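Side-chain contacts in probable M18 family aminopeptidase 1 (Thermotoga maritima, PDB 2GLF), which probably acts as a zinc-dependent metallo-aminopeptidase of the M18 family, cleaving residues from the amino-terminal end of peptides: residues A[31-36]-A[95-100]; A[41-46]-A[256-261]; A[64-69]-A[290-295]; A[274-279]-A[284-289]. All blocks are in the same frame, centred on the assembly; numbering follows the deposited sequence.

Interaction 1 of 4, residues A[31-36]-A[95-100]; sequences KTERMT and SPRLDF
Glu33 brings its carboxylate up obliquely to the guanidinium of Arg97, as the outlying member of a salt-bridge network with Arg97 and Asp99 that ties the start of helix 33-45 to strand 97-108 of the antiparallel sheet. The grip is loose. Glu33 OE2 and Arg97 NH2 form a long salt bridge of 3.9 Å, with the oxygen well out of the guanidinium plane, so the attraction is one of charge alone and no N-H is aimed at it. The two side chains meet at about a right angle, with their flat groups inclined by 34°. Arg97 is held more firmly by Asp99, two residues along the same strand: NH1 donates to the syn lone pair of Asp99 OD1 at 2.7 Å, close to the guanidinium plane. Glu226 is a further acidic partner of NH1, and Tyr119 makes a cation-pi contact, while the other oxygen of Asp99 pairs with Lys362 of the second subunit. Several acids thus share the one guanidinium. On the helix side Thr32 is the N-cap, its OG1 accepting from Met35 N at 3.2 Å. A water donates to Lys31 O at 2.8 Å and, more weakly, to Ser95 O at 3.4 Å.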
# COMPACT_ATOMS: atom_id res chain seq x y z
N LYS A 31 -18.73 -31.47 -31.94
CA LYS A 31 -17.95 -30.91 -30.83
C LYS A 31 -16.77 -30.10 -31.33
O LYS A 31 -16.31 -29.16 -30.68
CB LYS A 31 -17.42 -32.01 -29.91
CG LYS A 31 -18.47 -32.71 -29.06
CD LYS A 31 -19.15 -33.82 -29.83
CE LYS A 31 -19.68 -34.88 -28.88
NZ LYS A 31 -18.58 -35.53 -28.10
N THR A 32 -16.26 -30.47 -32.51
CA THR A 32 -15.12 -29.78 -33.09
C THR A 32 -15.52 -29.27 -34.46
O THR A 32 -16.52 -29.72 -35.02
CB THR A 32 -13.93 -30.73 -33.21
OG1 THR A 32 -14.22 -31.73 -34.19
CG2 THR A 32 -13.68 -31.41 -31.88
N GLU A 33 -14.74 -28.33 -35.01
CA GLU A 33 -15.07 -27.77 -36.32
C GLU A 33 -14.95 -28.80 -37.44
O GLU A 33 -15.71 -28.76 -38.40
CB GLU A 33 -14.20 -26.54 -36.63
CG GLU A 33 -12.75 -26.83 -36.97
CD GLU A 33 -11.94 -27.28 -35.78
OE1 GLU A 33 -10.76 -27.65 -35.96
OE2 GLU A 33 -12.48 -27.25 -34.65
N ARG A 34 -14.02 -29.74 -37.31
CA ARG A 34 -13.86 -30.76 -38.33
C ARG A 34 -15.07 -31.68 -38.29
O ARG A 34 -15.50 -32.21 -39.32
CB ARG A 34 -12.58 -31.57 -38.09
CG ARG A 34 -11.34 -30.72 -37.96
CD ARG A 34 -10.12 -31.54 -37.58
NE ARG A 34 -9.50 -32.13 -38.76
CZ ARG A 34 -8.38 -31.67 -39.31
NH1 ARG A 34 -7.76 -30.63 -38.78
NH2 ARG A 34 -7.90 -32.25 -40.40
N MSE A 35 -15.63 -31.86 -37.10
CA MSE A 35 -16.80 -32.72 -36.92
C MSE A 35 -18.07 -32.04 -37.42
O MSE A 35 -18.92 -32.68 -38.04
CB MSE A 35 -16.97 -33.09 -35.45
CG MSE A 35 -16.51 -34.50 -35.11
SE MSE A 35 -16.35 -34.79 -33.20
CE MSE A 35 -14.46 -34.43 -33.08
N THR A 36 -18.20 -30.75 -37.14
CA THR A 36 -19.39 -30.02 -37.57
C THR A 36 -19.44 -30.01 -39.09
O THR A 36 -20.49 -30.25 -39.67
CB THR A 36 -19.40 -28.58 -37.05
OG1 THR A 36 -19.03 -28.58 -35.66
CG2 THR A 36 -20.79 -27.97 -37.19
N SER A 95 -15.06 -23.50 -31.51
CA SER A 95 -15.46 -23.13 -30.16
C SER A 95 -14.30 -23.21 -29.18
O SER A 95 -13.38 -24.01 -29.37
CB SER A 95 -16.57 -24.05 -29.66
OG SER A 95 -17.78 -23.79 -30.32
N PRO A 96 -14.31 -22.38 -28.12
CA PRO A 96 -13.21 -22.47 -27.17
C PRO A 96 -12.98 -23.93 -26.78
O PRO A 96 -13.93 -24.70 -26.61
CB PRO A 96 -13.69 -21.59 -26.02
CG PRO A 96 -14.40 -20.48 -26.76
CD PRO A 96 -15.20 -21.25 -27.80
N ARG A 97 -11.72 -24.31 -26.66
CA ARG A 97 -11.36 -25.68 -26.32
C ARG A 97 -9.93 -25.72 -25.79
O ARG A 97 -9.38 -24.70 -25.36
CB ARG A 97 -11.43 -26.54 -27.59
CG ARG A 97 -10.61 -25.95 -28.74
CD ARG A 97 -10.78 -26.74 -30.02
NE ARG A 97 -10.90 -25.89 -31.21
CZ ARG A 97 -9.87 -25.38 -31.88
NH1 ARG A 97 -8.62 -25.62 -31.50
NH2 ARG A 97 -10.10 -24.62 -32.95
N LEU A 98 -9.35 -26.91 -25.82
CA LEU A 98 -7.97 -27.12 -25.41
C LEU A 98 -7.34 -27.95 -26.53
O LEU A 98 -7.95 -28.90 -27.02
CB LEU A 98 -7.89 -27.91 -24.10
CG LEU A 98 -8.51 -27.34 -22.82
CD1 LEU A 98 -8.33 -28.35 -21.69
CD2 LEU A 98 -7.86 -26.01 -22.46
N ASP A 99 -6.13 -27.58 -26.95
CA ASP A 99 -5.44 -28.31 -28.01
C ASP A 99 -4.21 -29.01 -27.45
O ASP A 99 -3.46 -28.42 -26.68
CB ASP A 99 -4.96 -27.37 -29.13
CG ASP A 99 -6.09 -26.76 -29.93
OD1 ASP A 99 -7.20 -27.34 -29.98
OD2 ASP A 99 -5.85 -25.69 -30.55
N PHE A 100 -4.00 -30.26 -27.84
CA PHE A 100 -2.82 -31.00 -27.42
C PHE A 100 -1.64 -30.22 -28.03
O PHE A 100 -1.72 -29.78 -29.18
CB PHE A 100 -2.82 -32.40 -28.04
CG PHE A 100 -3.48 -33.47 -27.21
CD1 PHE A 100 -4.47 -33.15 -26.28
CD2 PHE A 100 -3.14 -34.81 -27.39
CE1 PHE A 100 -5.10 -34.16 -25.55
CE2 PHE A 100 -3.77 -35.81 -26.67
CZ PHE A 100 -4.76 -35.48 -25.75
O HOH W 1 -14.64 -26.87 -30.71

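Interaction 2 of 4, residues A[41-46]-A[256-261]; sequences KRILDE and TALRAL
Ile43, Leu44 and Leu258 form a small apolar interface between two helices, 33-45 and 248-263, that pack beside each other over the mixed sheet of the catalytic alpha/beta fold. The hydrophobic contacts centre on the two methyls of Leu258. CD1 meets Ile43 alone, at 3.6 Å from CD1 of that residue and 3.8 Å from its CG2, whereas the other branch, Leu258 CD2, lies between Leu44 CD2 and Ile43 CG2, 4.2 Å from each. Ile43 thus offers both of its methyl ends, because its CG2 points opposite the backbone N while CG1 lies beside that nitrogen (chi1 -72°). Leu44 starts out along the flank of the helix and only the tip of the side chain bends in to Leu258; it also rests on Ile73 and Ala75 of strand 73-77. Leu261, one turn after Leu258, packs on Ala75 as well, so both helices share this strand as a floor. No hydrogen bond links the two segments. The polar interactions stay within each helix or go elsewhere: Arg259 is paired with Glu22 of helix 13-29, and one turn apart on helix 33-45, Lys41 NZ donates to the syn lone pair of Asp45 OD2 at 2.9 Å.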
# COMPACT_ATOMS: atom_id res chain seq x y z
N LYS A 41 -21.89 -31.47 -44.08
CA LYS A 41 -21.76 -31.98 -45.44
C LYS A 41 -22.75 -33.11 -45.63
O LYS A 41 -23.49 -33.13 -46.61
CB LYS A 41 -20.34 -32.48 -45.70
CG LYS A 41 -20.12 -32.95 -47.13
CD LYS A 41 -18.69 -33.42 -47.38
CE LYS A 41 -18.47 -33.85 -48.83
NZ LYS A 41 -19.34 -34.98 -49.22
N ARG A 42 -22.76 -34.06 -44.69
CA ARG A 42 -23.68 -35.20 -44.75
C ARG A 42 -25.10 -34.71 -44.97
O ARG A 42 -25.79 -35.17 -45.88
CB ARG A 42 -23.61 -36.01 -43.46
CG ARG A 42 -24.81 -36.91 -43.22
CD ARG A 42 -24.79 -37.52 -41.85
NE ARG A 42 -26.14 -37.71 -41.33
CZ ARG A 42 -26.95 -36.72 -40.97
NH1 ARG A 42 -26.54 -35.46 -41.05
NH2 ARG A 42 -28.17 -36.98 -40.52
N ILE A 43 -25.54 -33.79 -44.12
CA ILE A 43 -26.88 -33.21 -44.22
C ILE A 43 -27.07 -32.62 -45.61
O ILE A 43 -28.14 -32.76 -46.21
CB ILE A 43 -27.07 -32.09 -43.17
CG1 ILE A 43 -27.18 -32.71 -41.78
CG2 ILE A 43 -28.30 -31.25 -43.52
CD1 ILE A 43 -27.24 -31.69 -40.67
N LEU A 44 -26.03 -31.97 -46.11
CA LEU A 44 -26.08 -31.36 -47.43
C LEU A 44 -26.03 -32.41 -48.55
O LEU A 44 -26.56 -32.18 -49.63
CB LEU A 44 -24.92 -30.37 -47.61
CG LEU A 44 -25.01 -29.05 -46.85
CD1 LEU A 44 -23.76 -28.21 -47.11
CD2 LEU A 44 -26.28 -28.30 -47.28
N ASP A 45 -25.39 -33.55 -48.30
CA ASP A 45 -25.33 -34.57 -49.32
C ASP A 45 -26.72 -35.13 -49.54
O ASP A 45 -27.08 -35.48 -50.67
CB ASP A 45 -24.32 -35.65 -48.95
CG ASP A 45 -22.90 -35.17 -49.12
OD1 ASP A 45 -22.65 -34.39 -50.07
OD2 ASP A 45 -22.02 -35.56 -48.32
N GLU A 46 -27.51 -35.22 -48.47
CA GLU A 46 -28.91 -35.62 -48.62
C GLU A 46 -29.42 -34.25 -49.08
O GLU A 46 -28.62 -33.42 -49.49
CB GLU A 46 -29.53 -35.96 -47.27
CG GLU A 46 -28.72 -36.90 -46.42
CD GLU A 46 -29.38 -37.14 -45.07
OE1 GLU A 46 -29.68 -36.15 -44.37
OE2 GLU A 46 -29.60 -38.31 -44.71
N THR A 256 -29.34 -23.52 -37.00
CA THR A 256 -30.56 -22.81 -37.37
C THR A 256 -30.48 -22.28 -38.80
O THR A 256 -31.48 -22.28 -39.52
CB THR A 256 -30.86 -21.63 -36.41
OG1 THR A 256 -29.67 -20.87 -36.20
CG2 THR A 256 -31.40 -22.15 -35.09
N ALA A 257 -29.30 -21.82 -39.21
CA ALA A 257 -29.12 -21.31 -40.57
C ALA A 257 -29.14 -22.46 -41.57
O ALA A 257 -29.69 -22.34 -42.66
CB ALA A 257 -27.82 -20.54 -40.67
N LEU A 258 -28.52 -23.58 -41.20
CA LEU A 258 -28.49 -24.75 -42.07
C LEU A 258 -29.94 -25.18 -42.34
O LEU A 258 -30.33 -25.39 -43.48
CB LEU A 258 -27.75 -25.90 -41.39
CG LEU A 258 -27.05 -26.94 -42.27
CD1 LEU A 258 -27.00 -28.24 -41.51
CD2 LEU A 258 -27.78 -27.12 -43.59
N ARG A 259 -30.72 -25.30 -41.27
CA ARG A 259 -32.11 -25.71 -41.40
C ARG A 259 -32.93 -24.70 -42.20
O ARG A 259 -33.85 -25.08 -42.92
CB ARG A 259 -32.74 -25.93 -40.02
CG ARG A 259 -32.19 -27.17 -39.29
CD ARG A 259 -32.57 -28.45 -40.02
NE ARG A 259 -34.01 -28.63 -40.02
CZ ARG A 259 -34.73 -28.92 -38.94
NH1 ARG A 259 -34.12 -29.08 -37.77
NH2 ARG A 259 -36.04 -29.00 -39.01
N ALA A 260 -32.60 -23.42 -42.07
CA ALA A 260 -33.31 -22.38 -42.81
C ALA A 260 -32.97 -22.52 -44.29
O ALA A 260 -33.85 -22.54 -45.14
CB ALA A 260 -32.91 -21.01 -42.30
N LEU A 261 -31.67 -22.62 -44.58
CA LEU A 261 -31.19 -22.76 -45.95
C LEU A 261 -31.93 -23.88 -46.65
O LEU A 261 -32.38 -23.72 -47.78
CB LEU A 261 -29.69 -23.07 -45.98
CG LEU A 261 -29.10 -23.35 -47.37
CD1 LEU A 261 -29.15 -22.06 -48.17
CD2 LEU A 261 -27.67 -23.85 -47.28

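Interaction 3 of 4, residues A[64-69]-A[290-295]; sequences VYAVNR and ARFYLK
Phe292 lies with one face against Asn68 and its edge turned to the backbone at Ala66. Asn68 CB sits almost exactly over the middle of the ring, 3.9 Å from the Phe292 ring centroid and only 6° off the ring normal, a CH-pi contact. From there the amide of Asn68 continues back over the ring toward the helix backbone, its plane tilted by 30° to that of the ring. At the far end of the ring, Ala66 O approaches in the ring plane, 3.5 Å from Phe292 CZ, where the slightly positive ring hydrogens suit an oxygen. Ala66 CB adds an apolar touch on Phe292 CE1 at 4.1 Å. Phe292 reaches this far because its CG is directed opposite the backbone N (chi1 167°), carrying the ring out from the first turn of the helix. A serine in its place would probably leave Asn68 CB and Ala66 without their apolar partner and open a gap between helix and strand. The contact sets the start of helix 292-303 against the end of strand 64-67, with Phe292 also touching Ala74 on the adjoining strand 73-77, while Arg291 turns to Glu310 and Asp314 of the second subunit.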
# COMPACT_ATOMS: atom_id res chain seq x y z
N VAL A 64 -25.22 -25.98 -54.48
CA VAL A 64 -23.85 -26.39 -54.23
C VAL A 64 -23.27 -26.04 -52.88
O VAL A 64 -23.89 -25.34 -52.09
CB VAL A 64 -22.93 -25.76 -55.28
CG1 VAL A 64 -23.31 -26.25 -56.68
CG2 VAL A 64 -23.04 -24.24 -55.20
N TYR A 65 -22.06 -26.53 -52.65
CA TYR A 65 -21.35 -26.26 -51.41
C TYR A 65 -19.87 -26.51 -51.62
O TYR A 65 -19.48 -27.40 -52.37
CB TYR A 65 -21.88 -27.13 -50.26
CG TYR A 65 -21.56 -28.60 -50.38
CD1 TYR A 65 -20.25 -29.07 -50.26
CD2 TYR A 65 -22.58 -29.53 -50.60
CE1 TYR A 65 -19.95 -30.43 -50.37
CE2 TYR A 65 -22.30 -30.90 -50.70
CZ TYR A 65 -20.98 -31.34 -50.59
OH TYR A 65 -20.70 -32.68 -50.75
N ALA A 66 -19.05 -25.71 -50.95
CA ALA A 66 -17.61 -25.86 -51.05
C ALA A 66 -17.05 -26.07 -49.65
O ALA A 66 -17.37 -25.31 -48.73
CB ALA A 66 -17.01 -24.62 -51.67
N VAL A 67 -16.24 -27.11 -49.49
CA VAL A 67 -15.62 -27.40 -48.21
C VAL A 67 -14.23 -26.78 -48.31
O VAL A 67 -13.51 -27.07 -49.26
CB VAL A 67 -15.47 -28.91 -47.99
CG1 VAL A 67 -14.86 -29.19 -46.62
CG2 VAL A 67 -16.83 -29.58 -48.11
N ASN A 68 -13.85 -25.93 -47.37
CA ASN A 68 -12.53 -25.31 -47.43
C ASN A 68 -11.44 -26.34 -47.19
O ASN A 68 -10.89 -26.89 -48.14
CB ASN A 68 -12.42 -24.16 -46.42
CG ASN A 68 -11.12 -23.38 -46.57
OD1 ASN A 68 -11.03 -22.22 -46.17
ND2 ASN A 68 -10.11 -24.02 -47.15
N ARG A 69 -11.12 -26.61 -45.93
CA ARG A 69 -10.09 -27.60 -45.65
C ARG A 69 -10.55 -28.59 -44.59
O ARG A 69 -9.77 -29.05 -43.76
CB ARG A 69 -8.78 -26.93 -45.21
CG ARG A 69 -8.01 -26.25 -46.34
CD ARG A 69 -6.72 -25.65 -45.81
NE ARG A 69 -5.86 -25.07 -46.84
CZ ARG A 69 -6.19 -24.05 -47.62
NH1 ARG A 69 -7.39 -23.48 -47.52
NH2 ARG A 69 -5.31 -23.57 -48.50
N ALA A 290 -10.43 -14.65 -45.61
CA ALA A 290 -9.52 -15.73 -45.95
C ALA A 290 -9.57 -16.09 -47.43
O ALA A 290 -9.13 -17.16 -47.83
CB ALA A 290 -9.82 -16.96 -45.12
N ARG A 291 -10.13 -15.19 -48.24
CA ARG A 291 -10.24 -15.40 -49.68
C ARG A 291 -11.25 -16.46 -50.07
O ARG A 291 -12.00 -16.28 -51.02
CB ARG A 291 -8.86 -15.74 -50.27
CG ARG A 291 -8.81 -15.60 -51.78
CD ARG A 291 -7.40 -15.81 -52.32
NE ARG A 291 -7.33 -15.53 -53.76
CZ ARG A 291 -7.32 -14.31 -54.29
NH1 ARG A 291 -7.38 -13.24 -53.51
NH2 ARG A 291 -7.26 -14.16 -55.60
N PHE A 292 -11.27 -17.56 -49.33
CA PHE A 292 -12.20 -18.67 -49.57
C PHE A 292 -13.61 -18.21 -49.95
O PHE A 292 -14.23 -18.73 -50.90
CB PHE A 292 -12.26 -19.54 -48.32
CG PHE A 292 -13.39 -20.52 -48.32
CD1 PHE A 292 -13.49 -21.49 -49.32
CD2 PHE A 292 -14.36 -20.49 -47.32
CE1 PHE A 292 -14.53 -22.42 -49.31
CE2 PHE A 292 -15.40 -21.41 -47.30
CZ PHE A 292 -15.48 -22.38 -48.29
N TYR A 293 -14.12 -17.24 -49.20
CA TYR A 293 -15.45 -16.68 -49.41
C TYR A 293 -15.63 -16.07 -50.79
O TYR A 293 -16.62 -16.34 -51.47
CB TYR A 293 -15.71 -15.64 -48.32
CG TYR A 293 -16.89 -14.74 -48.56
CD1 TYR A 293 -18.14 -15.25 -48.90
CD2 TYR A 293 -16.76 -13.36 -48.40
CE1 TYR A 293 -19.24 -14.41 -49.05
CE2 TYR A 293 -17.85 -12.52 -48.54
CZ TYR A 293 -19.09 -13.04 -48.87
OH TYR A 293 -20.18 -12.20 -48.97
N LEU A 294 -14.68 -15.25 -51.22
CA LEU A 294 -14.79 -14.64 -52.53
C LEU A 294 -14.40 -15.62 -53.62
O LEU A 294 -14.89 -15.55 -54.75
CB LEU A 294 -13.92 -13.39 -52.60
CG LEU A 294 -14.39 -12.29 -51.65
CD1 LEU A 294 -13.67 -11.00 -51.99
CD2 LEU A 294 -15.91 -12.10 -51.77
N LYS A 295 -13.51 -16.55 -53.28
CA LYS A 295 -13.08 -17.56 -54.23
C LYS A 295 -14.28 -18.44 -54.55
O LYS A 295 -14.40 -18.98 -55.65
CB LYS A 295 -11.96 -18.41 -53.63
CG LYS A 295 -11.63 -19.65 -54.44
CD LYS A 295 -10.38 -20.32 -53.93
CE LYS A 295 -10.31 -21.76 -54.38
NZ LYS A 295 -11.41 -22.57 -53.77

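Interaction 4 of 4, residues A[274-279]-A[284-289]; sequences FFDKEE and GNTGAK. With MN (manganese (II) ion), chain F.
Asp276 and Thr286 supply the polar part of this contact, which folds the loop after strand 270-275 back upon the strand end. Thr286 OG1 accepts from Asp276 N at 3.1 Å, a weak bond bent to 133°, and itself donates weakly to Asp276 OD1 at 3.4 Å, so one hydroxyl bridges main chain and carboxylate. The carboxylate is brought near by CG lying opposite the backbone N of Asp276 (chi1 154°). The apolar part belongs to Phe275, with Ala288 CA over one ring face, 3.6 Å above the plane and displaced toward the rim. Phe407 meets the same ring at a steep angle. An alanine at Phe275 would probably leave Ala288 and Phe407 facing a gap and let the returning loop shift. Between these contacts runs Gly287, whose backbone angles would jam a side chain against the preceding carbonyl. Metal binding follows a few residues on: Glu279 OE2 coordinates manganese at 2.0 Å, together with Asp249 and His425. In the fold, strand 270-275 lies between 73-77 and 87-92 in the mixed sheet, placing Glu279 just beyond its end, and the loop leads on to helix 292-303, with helix 404-408 against Ala288.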
# COMPACT_ATOMS: atom_id res chain seq x y z
N PHE A 274 -19.86 -21.25 -43.24
CA PHE A 274 -19.43 -21.64 -41.91
C PHE A 274 -17.92 -21.51 -41.77
O PHE A 274 -17.17 -22.23 -42.42
CB PHE A 274 -19.85 -23.09 -41.67
CG PHE A 274 -21.34 -23.30 -41.72
CD1 PHE A 274 -21.88 -24.37 -42.40
CD2 PHE A 274 -22.19 -22.45 -41.03
CE1 PHE A 274 -23.25 -24.60 -42.40
CE2 PHE A 274 -23.56 -22.68 -41.02
CZ PHE A 274 -24.09 -23.75 -41.70
N PHE A 275 -17.48 -20.59 -40.90
CA PHE A 275 -16.05 -20.38 -40.71
C PHE A 275 -15.46 -21.00 -39.46
O PHE A 275 -16.17 -21.37 -38.53
CB PHE A 275 -15.72 -18.89 -40.72
CG PHE A 275 -16.07 -18.21 -42.01
CD1 PHE A 275 -17.31 -17.60 -42.17
CD2 PHE A 275 -15.16 -18.17 -43.06
CE1 PHE A 275 -17.64 -16.95 -43.37
CE2 PHE A 275 -15.47 -17.52 -44.26
CZ PHE A 275 -16.71 -16.91 -44.41
N ASP A 276 -14.14 -21.10 -39.47
CA ASP A 276 -13.36 -21.65 -38.37
C ASP A 276 -12.41 -20.51 -37.95
O ASP A 276 -12.27 -19.53 -38.68
CB ASP A 276 -12.61 -22.90 -38.91
CG ASP A 276 -11.32 -23.24 -38.16
OD1 ASP A 276 -10.25 -23.25 -38.82
OD2 ASP A 276 -11.35 -23.53 -36.94
N LYS A 277 -11.82 -20.60 -36.76
CA LYS A 277 -10.89 -19.57 -36.30
C LYS A 277 -11.49 -18.23 -35.83
O LYS A 277 -10.74 -17.31 -35.54
CB LYS A 277 -9.84 -19.28 -37.39
CG LYS A 277 -8.57 -20.11 -37.31
CD LYS A 277 -8.87 -21.59 -37.26
CE LYS A 277 -7.62 -22.45 -37.38
NZ LYS A 277 -6.72 -22.33 -36.20
N GLU A 278 -12.81 -18.11 -35.75
CA GLU A 278 -13.38 -16.84 -35.31
C GLU A 278 -13.00 -16.56 -33.86
O GLU A 278 -12.66 -15.42 -33.51
CB GLU A 278 -14.90 -16.84 -35.43
CG GLU A 278 -15.63 -16.83 -34.09
CD GLU A 278 -15.74 -15.45 -33.47
OE1 GLU A 278 -16.19 -15.36 -32.31
OE2 GLU A 278 -15.39 -14.46 -34.15
N GLU A 279 -13.06 -17.59 -33.02
CA GLU A 279 -12.74 -17.47 -31.60
C GLU A 279 -11.31 -16.99 -31.32
O GLU A 279 -10.95 -16.81 -30.16
CB GLU A 279 -12.96 -18.81 -30.88
CG GLU A 279 -14.41 -19.25 -30.73
CD GLU A 279 -15.25 -18.33 -29.85
OE1 GLU A 279 -14.70 -17.41 -29.23
OE2 GLU A 279 -16.47 -18.54 -29.78
N GLY A 284 -6.14 -17.17 -40.74
CA GLY A 284 -5.91 -18.49 -41.30
C GLY A 284 -6.55 -18.74 -42.66
O GLY A 284 -7.24 -17.88 -43.20
N ASN A 285 -6.30 -19.93 -43.20
CA ASN A 285 -6.84 -20.36 -44.48
C ASN A 285 -8.35 -20.27 -44.45
O ASN A 285 -8.99 -19.87 -45.43
CB ASN A 285 -6.44 -21.80 -44.76
CG ASN A 285 -4.95 -21.95 -44.85
OD1 ASN A 285 -4.31 -21.36 -45.72
ND2 ASN A 285 -4.38 -22.73 -43.95
N THR A 286 -8.92 -20.68 -43.33
CA THR A 286 -10.36 -20.60 -43.17
C THR A 286 -10.66 -19.38 -42.31
O THR A 286 -9.75 -18.64 -41.93
CB THR A 286 -10.93 -21.84 -42.48
OG1 THR A 286 -11.65 -21.44 -41.31
CG2 THR A 286 -9.82 -22.83 -42.12
N GLY A 287 -11.93 -19.16 -42.01
CA GLY A 287 -12.28 -18.00 -41.22
C GLY A 287 -12.62 -16.85 -42.15
O GLY A 287 -12.15 -16.82 -43.28
N ALA A 288 -13.46 -15.93 -41.68
CA ALA A 288 -13.84 -14.78 -42.50
C ALA A 288 -12.54 -14.10 -42.87
O ALA A 288 -11.55 -14.25 -42.16
CB ALA A 288 -14.73 -13.85 -41.71
N LYS A 289 -12.49 -13.38 -43.98
CA LYS A 289 -11.24 -12.73 -44.34
C LYS A 289 -10.19 -13.82 -44.59
O LYS A 289 -9.20 -13.92 -43.88
CB LYS A 289 -10.81 -11.83 -43.17
CG LYS A 289 -9.40 -11.28 -43.25
CD LYS A 289 -8.63 -11.59 -41.97
CE LYS A 289 -9.30 -10.99 -40.76
NZ LYS A 289 -8.47 -11.15 -39.54
MN MN F . -17.26 -16.93 -28.81

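Interaction 4 stands nearest the metal centre, since it contains a manganese ligand, and the others connect to it in different ways. Interaction 1, about 13 Å away centre to centre, touches it through Pro96 CD on Glu279 CD (3.6 Å) and Glu33 CG on Asp276 OD2 (3.6 Å); Arg97 lies about 11 Å from a manganese, side chain to ion. Interaction 3, about 11 Å from interaction 4 between centres, encloses it in sequence, and the two meet where Arg69 lies beside Asn285. Interaction 2 lies away from the metals; it reaches interaction 4 through Leu258 CB on Phe274 CZ (4.3 Å) and interaction 3 through a probable hydrogen bond between Asp45 OD1 and Tyr65 OH (2.7 Å). Helix 33-45 serves both interactions 1 and 2.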